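Local coordinates for protein transcriptional regulator, LysR family (Vibrio cholerae, PDB 3SZP) that activates virulence genes as a LysR-type transcriptional regulator, probably binding DNA through a winged helix-turn-helix domain joined to a periplasmic-binding-protein-like regulatory domain, at residues R155-V160 and R262-L267; R92-A97 and T136-I141; L199-G204 and L254-S259; Q187-Y192 and R212-A217; A166-L171 and S249-L254. All blocks are in the same frame, centred on the assembly; numbering follows the deposited sequence.

Interaction 1. Residues R155-V160 and R262-L267; sequences RKIGEV and RDIYML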
# COMPACT_ATOMS: atom_id res chain seq x y z
N ARG A 155 -41.77 0.34 -14.14
CA ARG A 155 -43.06 -0.17 -13.75
C ARG A 155 -43.07 -0.57 -12.28
O ARG A 155 -42.23 -1.35 -11.85
CB ARG A 155 -43.42 -1.38 -14.59
CG ARG A 155 -44.71 -1.99 -14.16
CD ARG A 155 -45.08 -3.14 -15.04
NE ARG A 155 -46.52 -3.32 -15.01
CZ ARG A 155 -47.34 -2.95 -15.99
NH1 ARG A 155 -46.85 -2.40 -17.09
NH2 ARG A 155 -48.64 -3.15 -15.86
N LYS A 156 -44.02 -0.05 -11.51
CA LYS A 156 -44.11 -0.41 -10.10
C LYS A 156 -44.70 -1.81 -9.98
O LYS A 156 -45.79 -2.06 -10.48
CB LYS A 156 -44.99 0.57 -9.34
CG LYS A 156 -45.23 0.19 -7.88
CD LYS A 156 -46.07 1.26 -7.17
CE LYS A 156 -46.44 0.84 -5.75
NZ LYS A 156 -46.97 2.01 -4.97
N ILE A 157 -43.98 -2.71 -9.32
CA ILE A 157 -44.47 -4.07 -9.15
C ILE A 157 -44.80 -4.43 -7.70
O ILE A 157 -45.33 -5.51 -7.42
CB ILE A 157 -43.48 -5.12 -9.70
CG1 ILE A 157 -42.17 -5.09 -8.91
CG2 ILE A 157 -43.25 -4.90 -11.19
CD1 ILE A 157 -41.20 -6.20 -9.29
N GLY A 158 -44.48 -3.54 -6.77
CA GLY A 158 -44.77 -3.83 -5.38
C GLY A 158 -44.42 -2.69 -4.46
O GLY A 158 -44.00 -1.63 -4.89
N GLU A 159 -44.59 -2.91 -3.17
CA GLU A 159 -44.11 -1.96 -2.19
C GLU A 159 -43.94 -2.65 -0.86
O GLU A 159 -44.50 -3.72 -0.63
CB GLU A 159 -45.04 -0.74 -2.08
CG GLU A 159 -46.37 -0.99 -1.42
CD GLU A 159 -47.16 0.30 -1.25
OE1 GLU A 159 -46.98 1.23 -2.06
OE2 GLU A 159 -47.95 0.39 -0.29
N VAL A 160 -43.14 -2.06 0.01
CA VAL A 160 -42.91 -2.64 1.32
C VAL A 160 -43.25 -1.63 2.38
O VAL A 160 -43.08 -0.42 2.19
CB VAL A 160 -41.44 -3.15 1.51
CG1 VAL A 160 -41.17 -4.33 0.59
CG2 VAL A 160 -40.43 -2.03 1.29
N ARG A 262 -42.07 2.08 0.63
CA ARG A 262 -41.05 2.10 -0.40
C ARG A 262 -41.48 1.23 -1.59
O ARG A 262 -41.89 0.07 -1.43
CB ARG A 262 -39.68 1.68 0.16
CG ARG A 262 -39.14 2.62 1.25
CD ARG A 262 -37.81 2.12 1.85
NE ARG A 262 -37.95 0.88 2.60
CZ ARG A 262 -37.21 -0.21 2.40
NH1 ARG A 262 -36.27 -0.22 1.46
NH2 ARG A 262 -37.39 -1.29 3.14
N ASP A 263 -41.40 1.80 -2.79
CA ASP A 263 -41.88 1.14 -3.99
C ASP A 263 -40.82 0.25 -4.60
O ASP A 263 -39.62 0.55 -4.57
CB ASP A 263 -42.31 2.18 -5.01
CG ASP A 263 -43.45 3.04 -4.53
OD1 ASP A 263 -44.35 2.49 -3.85
OD2 ASP A 263 -43.44 4.25 -4.81
N ILE A 264 -41.28 -0.85 -5.18
CA ILE A 264 -40.42 -1.74 -5.94
C ILE A 264 -40.71 -1.59 -7.42
O ILE A 264 -41.85 -1.78 -7.86
CB ILE A 264 -40.65 -3.19 -5.51
CG1 ILE A 264 -40.33 -3.31 -4.02
CG2 ILE A 264 -39.76 -4.13 -6.33
CD1 ILE A 264 -41.38 -4.04 -3.24
N TYR A 265 -39.69 -1.23 -8.19
CA TYR A 265 -39.83 -1.04 -9.62
C TYR A 265 -39.06 -2.07 -10.44
O TYR A 265 -38.00 -2.55 -10.02
CB TYR A 265 -39.33 0.35 -10.04
CG TYR A 265 -40.16 1.51 -9.57
CD1 TYR A 265 -41.27 1.93 -10.28
CD2 TYR A 265 -39.83 2.19 -8.41
CE1 TYR A 265 -42.03 3.01 -9.85
CE2 TYR A 265 -40.59 3.26 -7.96
CZ TYR A 265 -41.68 3.66 -8.69
OH TYR A 265 -42.41 4.73 -8.24
N MET A 266 -39.62 -2.39 -11.60
CA MET A 266 -38.92 -3.08 -12.67
C MET A 266 -38.64 -2.06 -13.76
O MET A 266 -39.54 -1.32 -14.15
CB MET A 266 -39.78 -4.20 -13.24
CG MET A 266 -39.24 -4.83 -14.53
SD MET A 266 -40.13 -6.35 -15.01
CE MET A 266 -41.81 -5.72 -15.09
N LEU A 267 -37.41 -2.01 -14.24
CA LEU A 267 -37.04 -1.08 -15.29
C LEU A 267 -36.47 -1.88 -16.44
O LEU A 267 -35.81 -2.90 -16.22
CB LEU A 267 -35.98 -0.09 -14.80
CG LEU A 267 -36.07 0.49 -13.38
CD1 LEU A 267 -35.18 1.74 -13.34
CD2 LEU A 267 -37.48 0.87 -13.00
O HOH W 1 -46.19 4.86 -5.98
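Ile264 forms the tight part of this antiparallel strand pair, its side chain pressed against the backbone of Gly158 and the side chains of Ile157 and Val160. Its CD1 comes within 3.4 Å of Glu159 N, beside the bare CA of Gly158, while its CG2 meets Ile157 CG1 at about a right angle. Ile157 and Gly158 stand opposite the single Ile264, as in a classic beta bulge: Ile264 O takes a 2.7 Å bond from Ile157 N and a weak one from Gly158 N. The bulge interrupts the long strand 153-166 of the substrate-binding-type domain, beside strand 262-268. Met105 of helix 102-116 covers Ile264 and Val160, and helix 276-287 packs on Ile157 and Met266. The face of Lys156, Glu159 and Asp263 is looser, open to solvent at Lys156 and Glu159. Lys156, extended with CG anti to the backbone N (chi1 175°), carries NZ to 2.9 Å from Asp263 OD1, above the carboxylate plane, and to 3.0 Å from Glu159 OE1. The lysine probably screens the two carboxylates, whose oxygens Glu159 OE1 and Asp263 OD1 lie 3.4 Å apart, and a water bridges Lys156 NZ to Asp263 OD2.

Interaction 2. Residues R92-A97 and T136-I141; sequences RIRISA and TEWDVI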
# COMPACT_ATOMS: atom_id res chain seq x y z
N ARG A 92 -29.88 -16.17 -22.64
CA ARG A 92 -29.64 -15.72 -21.28
C ARG A 92 -30.18 -14.32 -21.10
O ARG A 92 -30.12 -13.50 -22.01
CB ARG A 92 -28.14 -15.74 -20.99
CG ARG A 92 -27.78 -15.45 -19.54
CD ARG A 92 -26.42 -14.77 -19.45
NE ARG A 92 -26.42 -13.49 -20.16
CZ ARG A 92 -25.33 -12.78 -20.42
NH1 ARG A 92 -24.13 -13.21 -20.03
NH2 ARG A 92 -25.43 -11.62 -21.07
N ILE A 93 -30.72 -14.04 -19.93
CA ILE A 93 -31.11 -12.68 -19.61
C ILE A 93 -30.39 -12.22 -18.34
O ILE A 93 -30.18 -12.99 -17.40
CB ILE A 93 -32.64 -12.51 -19.51
CG1 ILE A 93 -33.20 -13.10 -18.23
CG2 ILE A 93 -33.34 -13.15 -20.71
CD1 ILE A 93 -34.72 -13.12 -18.20
N ARG A 94 -30.00 -10.95 -18.32
CA ARG A 94 -29.20 -10.42 -17.23
C ARG A 94 -30.03 -9.45 -16.41
O ARG A 94 -30.57 -8.46 -16.93
CB ARG A 94 -27.96 -9.75 -17.81
CG ARG A 94 -26.83 -9.60 -16.84
CD ARG A 94 -25.54 -9.21 -17.58
NE ARG A 94 -24.42 -9.09 -16.66
CZ ARG A 94 -23.92 -7.94 -16.25
NH1 ARG A 94 -24.45 -6.80 -16.68
NH2 ARG A 94 -22.88 -7.92 -15.41
N ILE A 95 -30.13 -9.73 -15.11
CA ILE A 95 -30.99 -8.98 -14.21
C ILE A 95 -30.19 -8.44 -13.03
O ILE A 95 -29.35 -9.16 -12.46
CB ILE A 95 -32.09 -9.89 -13.67
CG1 ILE A 95 -32.89 -10.49 -14.82
CG2 ILE A 95 -32.99 -9.14 -12.70
CD1 ILE A 95 -33.88 -11.53 -14.39
N SER A 96 -30.44 -7.18 -12.67
CA SER A 96 -29.90 -6.60 -11.45
C SER A 96 -31.05 -6.45 -10.44
O SER A 96 -32.17 -6.14 -10.83
CB SER A 96 -29.26 -5.24 -11.73
OG SER A 96 -29.00 -4.51 -10.55
N ALA A 97 -30.77 -6.70 -9.16
CA ALA A 97 -31.81 -6.64 -8.14
C ALA A 97 -31.21 -6.30 -6.79
O ALA A 97 -30.01 -6.45 -6.58
CB ALA A 97 -32.59 -7.96 -8.06
N THR A 136 -27.47 -0.05 -20.09
CA THR A 136 -27.21 -0.81 -21.31
C THR A 136 -26.55 -2.16 -21.01
O THR A 136 -26.36 -2.98 -21.91
CB THR A 136 -26.33 -0.00 -22.28
OG1 THR A 136 -25.03 0.18 -21.71
CG2 THR A 136 -26.95 1.36 -22.55
N GLU A 137 -26.19 -2.38 -19.75
CA GLU A 137 -25.48 -3.60 -19.37
C GLU A 137 -26.42 -4.67 -18.83
O GLU A 137 -26.00 -5.75 -18.46
CB GLU A 137 -24.41 -3.30 -18.32
CG GLU A 137 -23.07 -2.91 -18.92
CD GLU A 137 -22.09 -2.40 -17.87
OE1 GLU A 137 -22.28 -2.68 -16.67
OE2 GLU A 137 -21.12 -1.71 -18.26
N TRP A 138 -27.71 -4.35 -18.79
CA TRP A 138 -28.68 -5.21 -18.14
C TRP A 138 -29.92 -5.36 -19.01
O TRP A 138 -30.26 -4.44 -19.75
CB TRP A 138 -29.07 -4.61 -16.79
CG TRP A 138 -27.89 -4.37 -15.91
CD1 TRP A 138 -27.17 -3.21 -15.79
CD2 TRP A 138 -27.26 -5.32 -15.06
NE1 TRP A 138 -26.14 -3.38 -14.90
CE2 TRP A 138 -26.18 -4.67 -14.43
CE3 TRP A 138 -27.52 -6.66 -14.76
CZ2 TRP A 138 -25.34 -5.33 -13.53
CZ3 TRP A 138 -26.70 -7.31 -13.85
CH2 TRP A 138 -25.61 -6.64 -13.25
N ASP A 139 -30.59 -6.50 -18.91
CA ASP A 139 -31.88 -6.66 -19.57
C ASP A 139 -33.03 -6.10 -18.73
O ASP A 139 -33.97 -5.50 -19.26
CB ASP A 139 -32.14 -8.12 -19.92
CG ASP A 139 -31.18 -8.63 -20.95
OD1 ASP A 139 -31.20 -8.12 -22.09
OD2 ASP A 139 -30.39 -9.53 -20.61
N VAL A 140 -32.96 -6.31 -17.43
CA VAL A 140 -33.96 -5.81 -16.51
C VAL A 140 -33.32 -5.48 -15.18
O VAL A 140 -32.53 -6.26 -14.64
CB VAL A 140 -35.07 -6.84 -16.26
CG1 VAL A 140 -36.19 -6.23 -15.44
CG2 VAL A 140 -35.63 -7.39 -17.60
N ILE A 141 -33.67 -4.32 -14.65
CA ILE A 141 -33.20 -3.89 -13.34
C ILE A 141 -34.40 -3.80 -12.40
O ILE A 141 -35.39 -3.13 -12.70
CB ILE A 141 -32.48 -2.53 -13.44
CG1 ILE A 141 -31.34 -2.59 -14.45
CG2 ILE A 141 -31.93 -2.11 -12.09
CD1 ILE A 141 -30.74 -1.21 -14.80
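Arg94 grips the 136-141 segment through both its backbone and its side chain. Its NH1 donates to Glu137 O at 2.6 Å, with the oxygen close to the guanidinium plane, and its backbone N reaches the anti lone pair of Asp139 OD2 at 2.7 Å in a nearly straight bond. Arg94 O in turn accepts from Asp139 N at 2.8 Å and, at greater length, from Val140 N, so one carbonyl holds the loop leading into strand 140-144. Ser96 N continues the pairing by donating to Val140 O at 3.0 Å. A salt bridge from Arg94 NE to Glu123 ties the arginine to strand 120-127. A chi1 of -159° swings CG away from the backbone N, and the extended chain lays the guanidinium flat over Trp138 in a cation-pi stack, the planes 16° apart and Arg94 CZ 3.8 Å from the centroid of the Trp138 six-membered ring. On the opposite face of the indole, Ser96 CB makes a CH-pi contact. Parallel strands 91-98 and 140-144, side by side in the sheet, are characteristic of the alpha/beta periplasmic-binding-protein fold of LysR regulatory domains.

Interaction 3. Residues L199-G204 and L254-S259; sequences LTNSQG and LSDWSS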
# COMPACT_ATOMS: atom_id res chain seq x y z
N LEU A 199 -39.95 8.54 11.41
CA LEU A 199 -41.21 7.95 11.83
C LEU A 199 -42.23 9.01 12.14
O LEU A 199 -41.92 10.03 12.77
CB LEU A 199 -40.99 7.08 13.05
CG LEU A 199 -39.91 6.01 12.94
CD1 LEU A 199 -39.47 5.54 14.32
CD2 LEU A 199 -40.39 4.86 12.08
N THR A 200 -43.47 8.77 11.72
CA THR A 200 -44.56 9.70 11.93
C THR A 200 -45.75 8.98 12.57
O THR A 200 -46.12 7.89 12.13
CB THR A 200 -44.99 10.33 10.59
OG1 THR A 200 -43.85 10.94 9.99
CG2 THR A 200 -46.09 11.38 10.79
N ASN A 201 -46.33 9.56 13.61
CA ASN A 201 -47.50 8.94 14.22
C ASN A 201 -48.77 9.52 13.64
O ASN A 201 -48.70 10.40 12.78
CB ASN A 201 -47.46 8.98 15.76
CG ASN A 201 -47.79 10.35 16.35
OD1 ASN A 201 -48.18 11.28 15.64
ND2 ASN A 201 -47.65 10.47 17.67
N SER A 202 -49.93 9.04 14.08
CA SER A 202 -51.17 9.50 13.46
C SER A 202 -51.52 10.94 13.84
O SER A 202 -52.33 11.57 13.18
CB SER A 202 -52.33 8.55 13.75
OG SER A 202 -52.38 8.24 15.12
N GLN A 203 -50.90 11.47 14.89
CA GLN A 203 -51.10 12.86 15.26
C GLN A 203 -50.25 13.78 14.40
O GLN A 203 -50.41 15.00 14.43
CB GLN A 203 -50.77 13.09 16.74
CG GLN A 203 -51.87 12.67 17.68
CD GLN A 203 -52.49 11.35 17.29
OE1 GLN A 203 -51.81 10.30 17.28
NE2 GLN A 203 -53.78 11.37 16.94
N GLY A 204 -49.32 13.20 13.66
CA GLY A 204 -48.44 13.97 12.80
C GLY A 204 -47.09 14.24 13.43
O GLY A 204 -46.23 14.89 12.83
N LEU A 254 -44.57 0.20 18.76
CA LEU A 254 -44.86 1.53 18.23
C LEU A 254 -45.68 1.43 16.95
O LEU A 254 -45.35 2.06 15.94
CB LEU A 254 -43.57 2.31 17.97
CG LEU A 254 -42.75 2.66 19.22
CD1 LEU A 254 -41.42 3.29 18.86
CD2 LEU A 254 -43.54 3.57 20.17
N SER A 255 -46.76 0.66 16.99
CA SER A 255 -47.58 0.44 15.81
C SER A 255 -48.19 1.71 15.20
O SER A 255 -48.52 1.74 14.01
CB SER A 255 -48.67 -0.60 16.09
OG SER A 255 -49.32 -0.34 17.32
N ASP A 256 -48.36 2.76 16.00
CA ASP A 256 -48.94 4.01 15.48
C ASP A 256 -47.87 4.86 14.76
O ASP A 256 -48.17 5.89 14.16
CB ASP A 256 -49.60 4.82 16.60
CG ASP A 256 -50.41 6.01 16.08
OD1 ASP A 256 -51.18 5.84 15.11
OD2 ASP A 256 -50.26 7.13 16.63
N TRP A 257 -46.63 4.42 14.82
CA TRP A 257 -45.55 5.20 14.22
C TRP A 257 -45.14 4.54 12.93
O TRP A 257 -44.66 3.40 12.94
CB TRP A 257 -44.35 5.25 15.16
CG TRP A 257 -44.59 6.14 16.32
CD1 TRP A 257 -45.22 5.81 17.50
CD2 TRP A 257 -44.22 7.51 16.43
NE1 TRP A 257 -45.25 6.90 18.33
CE2 TRP A 257 -44.64 7.96 17.70
CE3 TRP A 257 -43.56 8.41 15.58
CZ2 TRP A 257 -44.43 9.26 18.14
CZ3 TRP A 257 -43.35 9.70 16.02
CH2 TRP A 257 -43.79 10.12 17.28
N SER A 258 -45.31 5.23 11.81
CA SER A 258 -45.07 4.59 10.53
C SER A 258 -43.91 5.22 9.78
O SER A 258 -43.49 6.35 10.08
CB SER A 258 -46.33 4.62 9.67
OG SER A 258 -46.72 5.95 9.42
N SER A 259 -43.42 4.47 8.81
CA SER A 259 -42.31 4.89 7.98
C SER A 259 -42.83 5.02 6.55
O SER A 259 -43.85 4.45 6.19
CB SER A 259 -41.20 3.84 8.05
OG SER A 259 -39.94 4.40 7.71
O HOH W 2 -47.40 8.56 20.43
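The indole of Trp257 carries Asn201 CB centrally over one face, 3.6 Å from the centroid of its six-membered ring, in a CH-pi contact. Leu199 O comes to the ring edge, near its plane, 3.6 Å from Trp257 CZ3, and Leu199 CB packs against CE3. The Asn201 side chain runs alongside the tryptophan, its amide turned 45° from the ring and its ND2 bonded to Glu205. With chi1 at 76°, Asn201 CG sits between its own backbone N and carbonyl carbon, which places ND2 3.5 Å from Trp257 CZ2. Next to the ring, Thr200 and Ser258 form a single antiparallel bridge, Thr200 N to Ser258 O at 2.9 Å and Ser258 N to Thr200 O at 2.8 Å. Farther out, the Asp256 carboxylate receives Ser202 N on OD2 from above its plane, at 3.2 Å, at the start of the type I turn 201-204. Strand 197-200, paired with 206-209, is thus fastened to the loop between strands 251-252 and 262-268; Val207 touches Trp257, His179 meets the indole edge-to-face, and Leu164 of strand 153-166 packs on Leu199.

Interaction 4. Residues Q187-Y192 and R212-A217; sequences QLLKGY and RGRFQA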
# COMPACT_ATOMS: atom_id res chain seq x y z
N GLN A 187 -31.95 -0.39 22.83
CA GLN A 187 -30.93 -1.00 21.97
C GLN A 187 -31.46 -1.10 20.55
O GLN A 187 -32.43 -1.81 20.29
CB GLN A 187 -30.55 -2.39 22.48
CG GLN A 187 -29.86 -2.36 23.83
CD GLN A 187 -28.91 -1.18 23.94
OE1 GLN A 187 -27.86 -1.15 23.29
NE2 GLN A 187 -29.28 -0.17 24.75
N LEU A 188 -30.85 -0.37 19.63
CA LEU A 188 -31.33 -0.40 18.25
C LEU A 188 -30.46 -1.26 17.33
O LEU A 188 -29.25 -1.34 17.50
CB LEU A 188 -31.49 1.02 17.70
CG LEU A 188 -32.31 1.92 18.62
CD1 LEU A 188 -32.53 3.28 17.98
CD2 LEU A 188 -33.67 1.25 18.97
N LEU A 189 -31.11 -1.90 16.36
CA LEU A 189 -30.45 -2.79 15.42
C LEU A 189 -30.82 -2.31 14.03
O LEU A 189 -32.00 -2.27 13.67
CB LEU A 189 -30.93 -4.23 15.59
CG LEU A 189 -31.00 -4.73 17.04
CD1 LEU A 189 -31.81 -6.05 17.13
CD2 LEU A 189 -29.60 -4.93 17.62
N LYS A 190 -29.82 -1.92 13.25
CA LYS A 190 -30.09 -1.24 11.99
C LYS A 190 -29.33 -1.87 10.82
O LYS A 190 -28.13 -2.16 10.92
CB LYS A 190 -29.78 0.25 12.09
CG LYS A 190 -30.45 0.99 13.29
CD LYS A 190 -30.32 2.49 13.10
CE LYS A 190 -30.99 3.34 14.17
NZ LYS A 190 -30.85 4.79 13.82
N GLY A 191 -30.05 -2.06 9.72
CA GLY A 191 -29.47 -2.56 8.49
C GLY A 191 -29.70 -1.62 7.33
O GLY A 191 -30.76 -0.99 7.21
N TYR A 192 -28.69 -1.51 6.46
CA TYR A 192 -28.80 -0.65 5.31
C TYR A 192 -29.91 -1.20 4.43
O TYR A 192 -30.01 -2.41 4.27
CB TYR A 192 -27.46 -0.63 4.55
CG TYR A 192 -27.50 0.21 3.30
CD1 TYR A 192 -28.02 -0.31 2.13
CD2 TYR A 192 -27.03 1.52 3.29
CE1 TYR A 192 -28.08 0.44 0.98
CE2 TYR A 192 -27.09 2.29 2.12
CZ TYR A 192 -27.62 1.73 0.98
OH TYR A 192 -27.71 2.44 -0.19
N ARG A 212 -26.47 5.24 16.09
CA ARG A 212 -25.67 4.25 15.37
C ARG A 212 -26.17 2.83 15.56
O ARG A 212 -26.07 2.00 14.65
CB ARG A 212 -24.21 4.34 15.82
CG ARG A 212 -23.51 5.55 15.28
CD ARG A 212 -23.53 5.52 13.77
NE ARG A 212 -22.28 5.01 13.22
CZ ARG A 212 -22.09 4.73 11.93
NH1 ARG A 212 -23.09 4.91 11.07
NH2 ARG A 212 -20.92 4.27 11.51
N GLY A 213 -26.69 2.54 16.75
CA GLY A 213 -27.20 1.22 17.02
C GLY A 213 -26.20 0.30 17.70
O GLY A 213 -24.98 0.38 17.48
N ARG A 214 -26.74 -0.58 18.53
CA ARG A 214 -25.97 -1.67 19.12
C ARG A 214 -25.37 -2.53 18.01
O ARG A 214 -24.26 -3.04 18.15
CB ARG A 214 -26.90 -2.52 19.96
CG ARG A 214 -26.20 -3.65 20.69
CD ARG A 214 -27.23 -4.54 21.35
NE ARG A 214 -26.61 -5.42 22.33
CZ ARG A 214 -27.29 -6.07 23.27
NH1 ARG A 214 -28.61 -5.92 23.33
NH2 ARG A 214 -26.65 -6.84 24.14
N PHE A 215 -26.10 -2.67 16.91
CA PHE A 215 -25.69 -3.50 15.78
C PHE A 215 -26.06 -2.72 14.53
O PHE A 215 -27.22 -2.32 14.36
CB PHE A 215 -26.43 -4.86 15.83
CG PHE A 215 -26.04 -5.84 14.73
CD1 PHE A 215 -24.70 -6.10 14.42
CD2 PHE A 215 -27.03 -6.56 14.02
CE1 PHE A 215 -24.34 -7.01 13.42
CE2 PHE A 215 -26.68 -7.48 13.02
CZ PHE A 215 -25.33 -7.71 12.72
N GLN A 216 -25.07 -2.45 13.68
CA GLN A 216 -25.33 -1.90 12.35
C GLN A 216 -24.70 -2.82 11.31
O GLN A 216 -23.55 -3.24 11.46
CB GLN A 216 -24.78 -0.47 12.18
CG GLN A 216 -25.09 0.13 10.80
CD GLN A 216 -24.19 1.33 10.43
OE1 GLN A 216 -24.18 2.34 11.13
NE2 GLN A 216 -23.44 1.20 9.35
N ALA A 217 -25.47 -3.15 10.28
CA ALA A 217 -24.98 -4.04 9.23
C ALA A 217 -25.35 -3.55 7.83
O ALA A 217 -26.22 -2.70 7.67
CB ALA A 217 -25.49 -5.46 9.46
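Gly213 brings its CA to 3.3 Å from Leu188 O. Arg214 N meets Leu188 O at 2.8 Å in a weak, bent bond, and Phe215 N adds a long, weak one. The Arg214 chain, its CG swung away from the backbone N by a chi1 of -176°, runs extended and obliquely across Gln187, whose OE1 lies 3.7 Å from Arg214 CB. NH1 is hydrogen-bonded to Leu231 O and NH2 to Met114 O of the second subunit. Regular parallel pairing starts where Phe215 O accepts from Lys190 N at 2.9 Å, and Phe215 CB packs on Leu189 CD2, 3.6 Å away. Gln216 directs its CA-H at Lys190 O, Ala217 N donates to Lys190 O at 2.9 Å, and Ala217 O accepts from Tyr192 N at 3.0 Å. Strand 215-217 also pairs with a strand of the second subunit. The contact therefore rests mainly on backbone bonds, with apolar cover at Leu189, while the buried Lys190 ammonium is met by Asp211 O, Leu195 O and Asn209 OD1 on the Lys190-Gln216 face.

Interaction 5. Residues A166-L171 and S249-L254; sequences ASPQYL and SLVQVL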
# COMPACT_ATOMS: atom_id res chain seq x y z
N ALA A 166 -39.40 -6.14 18.01
CA ALA A 166 -38.45 -6.67 18.99
C ALA A 166 -38.89 -8.07 19.41
O ALA A 166 -40.04 -8.47 19.17
CB ALA A 166 -38.38 -5.77 20.20
N SER A 167 -37.99 -8.81 20.04
CA SER A 167 -38.36 -10.13 20.55
C SER A 167 -39.06 -9.97 21.90
O SER A 167 -38.79 -9.02 22.64
CB SER A 167 -37.14 -11.06 20.66
OG SER A 167 -36.55 -10.99 21.95
N PRO A 168 -39.98 -10.88 22.22
CA PRO A 168 -40.59 -10.84 23.56
C PRO A 168 -39.51 -10.87 24.66
O PRO A 168 -39.63 -10.17 25.66
CB PRO A 168 -41.42 -12.13 23.62
CG PRO A 168 -41.71 -12.47 22.18
CD PRO A 168 -40.52 -11.96 21.37
N GLN A 169 -38.46 -11.67 24.45
CA GLN A 169 -37.36 -11.71 25.39
C GLN A 169 -36.82 -10.30 25.64
O GLN A 169 -36.56 -9.94 26.78
CB GLN A 169 -36.24 -12.66 24.92
CG GLN A 169 -35.24 -13.07 26.01
CD GLN A 169 -33.85 -13.48 25.47
OE1 GLN A 169 -33.66 -13.77 24.27
NE2 GLN A 169 -32.86 -13.50 26.36
N TYR A 170 -36.64 -9.51 24.58
CA TYR A 170 -36.09 -8.16 24.74
C TYR A 170 -37.08 -7.26 25.51
O TYR A 170 -36.70 -6.52 26.42
CB TYR A 170 -35.74 -7.52 23.39
CG TYR A 170 -35.30 -6.08 23.53
CD1 TYR A 170 -33.99 -5.75 23.86
CD2 TYR A 170 -36.20 -5.04 23.34
CE1 TYR A 170 -33.58 -4.44 24.00
CE2 TYR A 170 -35.81 -3.72 23.48
CZ TYR A 170 -34.50 -3.43 23.81
OH TYR A 170 -34.10 -2.12 23.95
N LEU A 171 -38.34 -7.33 25.12
CA LEU A 171 -39.34 -6.47 25.72
C LEU A 171 -39.58 -6.82 27.19
O LEU A 171 -39.88 -5.94 27.99
CB LEU A 171 -40.63 -6.54 24.91
CG LEU A 171 -40.39 -5.93 23.54
CD1 LEU A 171 -41.63 -6.06 22.66
CD2 LEU A 171 -39.97 -4.48 23.70
N SER A 249 -42.49 -14.78 18.02
CA SER A 249 -41.03 -14.62 18.19
C SER A 249 -40.48 -13.23 17.85
O SER A 249 -39.37 -12.89 18.27
CB SER A 249 -40.25 -15.70 17.42
OG SER A 249 -40.04 -15.29 16.08
N LEU A 250 -41.23 -12.46 17.09
CA LEU A 250 -41.00 -11.02 16.95
C LEU A 250 -42.34 -10.34 17.14
O LEU A 250 -43.34 -10.79 16.59
CB LEU A 250 -40.45 -10.68 15.57
CG LEU A 250 -39.02 -11.10 15.28
CD1 LEU A 250 -38.65 -10.77 13.84
CD2 LEU A 250 -38.06 -10.43 16.25
N VAL A 251 -42.38 -9.27 17.92
CA VAL A 251 -43.61 -8.48 18.04
C VAL A 251 -43.42 -7.04 17.59
O VAL A 251 -42.39 -6.42 17.86
CB VAL A 251 -44.20 -8.50 19.46
CG1 VAL A 251 -44.52 -9.94 19.91
CG2 VAL A 251 -43.27 -7.83 20.43
N GLN A 252 -44.43 -6.52 16.90
CA GLN A 252 -44.41 -5.14 16.47
C GLN A 252 -44.50 -4.21 17.67
O GLN A 252 -45.24 -4.47 18.61
CB GLN A 252 -45.56 -4.86 15.50
CG GLN A 252 -45.52 -3.44 14.93
CD GLN A 252 -46.57 -3.19 13.86
OE1 GLN A 252 -47.45 -4.02 13.64
NE2 GLN A 252 -46.50 -2.04 13.21
N VAL A 253 -43.72 -3.15 17.65
CA VAL A 253 -43.85 -2.11 18.67
C VAL A 253 -44.13 -0.78 17.99
O VAL A 253 -43.93 -0.64 16.79
CB VAL A 253 -42.57 -1.99 19.51
CG1 VAL A 253 -42.38 -3.25 20.35
CG2 VAL A 253 -41.36 -1.72 18.61
N LEU A 254 -44.57 0.20 18.76
CA LEU A 254 -44.86 1.53 18.23
C LEU A 254 -45.68 1.43 16.95
O LEU A 254 -45.35 2.06 15.94
CB LEU A 254 -43.57 2.31 17.97
CG LEU A 254 -42.75 2.66 19.22
CD1 LEU A 254 -41.42 3.29 18.86
CD2 LEU A 254 -43.54 3.57 20.17
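Leu171 turns its CG anti to the carbonyl carbon (chi1 -66°) and extends beyond it (chi2 176°), which carries CD1 obliquely across to two valines. Leu171 CD1 lies 3.3 Å from Val251 CG2, closer than two methyls normally approach, and 3.7 Å from Val253 CG1. Val251 CG2, which stands between the backbone N and the carbonyl carbon of its own residue, also rests 3.5 Å from Ala166 O. Two backbone bonds bring the segments together: Ala166 N donates to Val251 O at 3.0 Å, and Val251 N returns a nearly straight bond to Ala166 O at 2.8 Å. Ala166 and Val251 are thus an antiparallel hydrogen-bonded pair at the very end of strand 153-166, at an N-capped strand-to-helix junction of the periplasmic-binding-protein-like regulatory domain, where the chain turns into helix 168-173. Ser167 occupies the N-cap, its OG accepting from Tyr170 N at 3.0 Å, and Pro168 opens the first turn with CD 3.4 Å from Ser249 O. Leu250 brings its CD2 to 4.0 Å from Ala166 C, and its side chain also packs against Cys227 of helix 220-228 and Phe244 of helix 242-246. Ser249 OG is bonded to Asp247.

Interactions 1 and 2 adjoin in one sheet: their centres are about 16 Å apart, and Leu267 N lies 2.8 Å from Ile141 O, a probable hydrogen bond between strands 262-268 and 140-144. The other three contacts form a second group. Interactions 4 and 5, with centres about 16 Å apart, meet where Tyr170 OH approaches Gln187 N at 3.0 Å, a probable hydrogen bond, while interactions 3 and 5 share Leu254 and have centres about 17 Å apart. Strand 153-166 spans the two groups, pairing in interaction 1 and again at its end in interaction 5, about 28 Å away between centres. Interaction 4 joins the interface with the second subunit, where Arg212 forms a salt bridge with Glu123 of that subunit, the residue that in its own chain holds Arg94 of interaction 2.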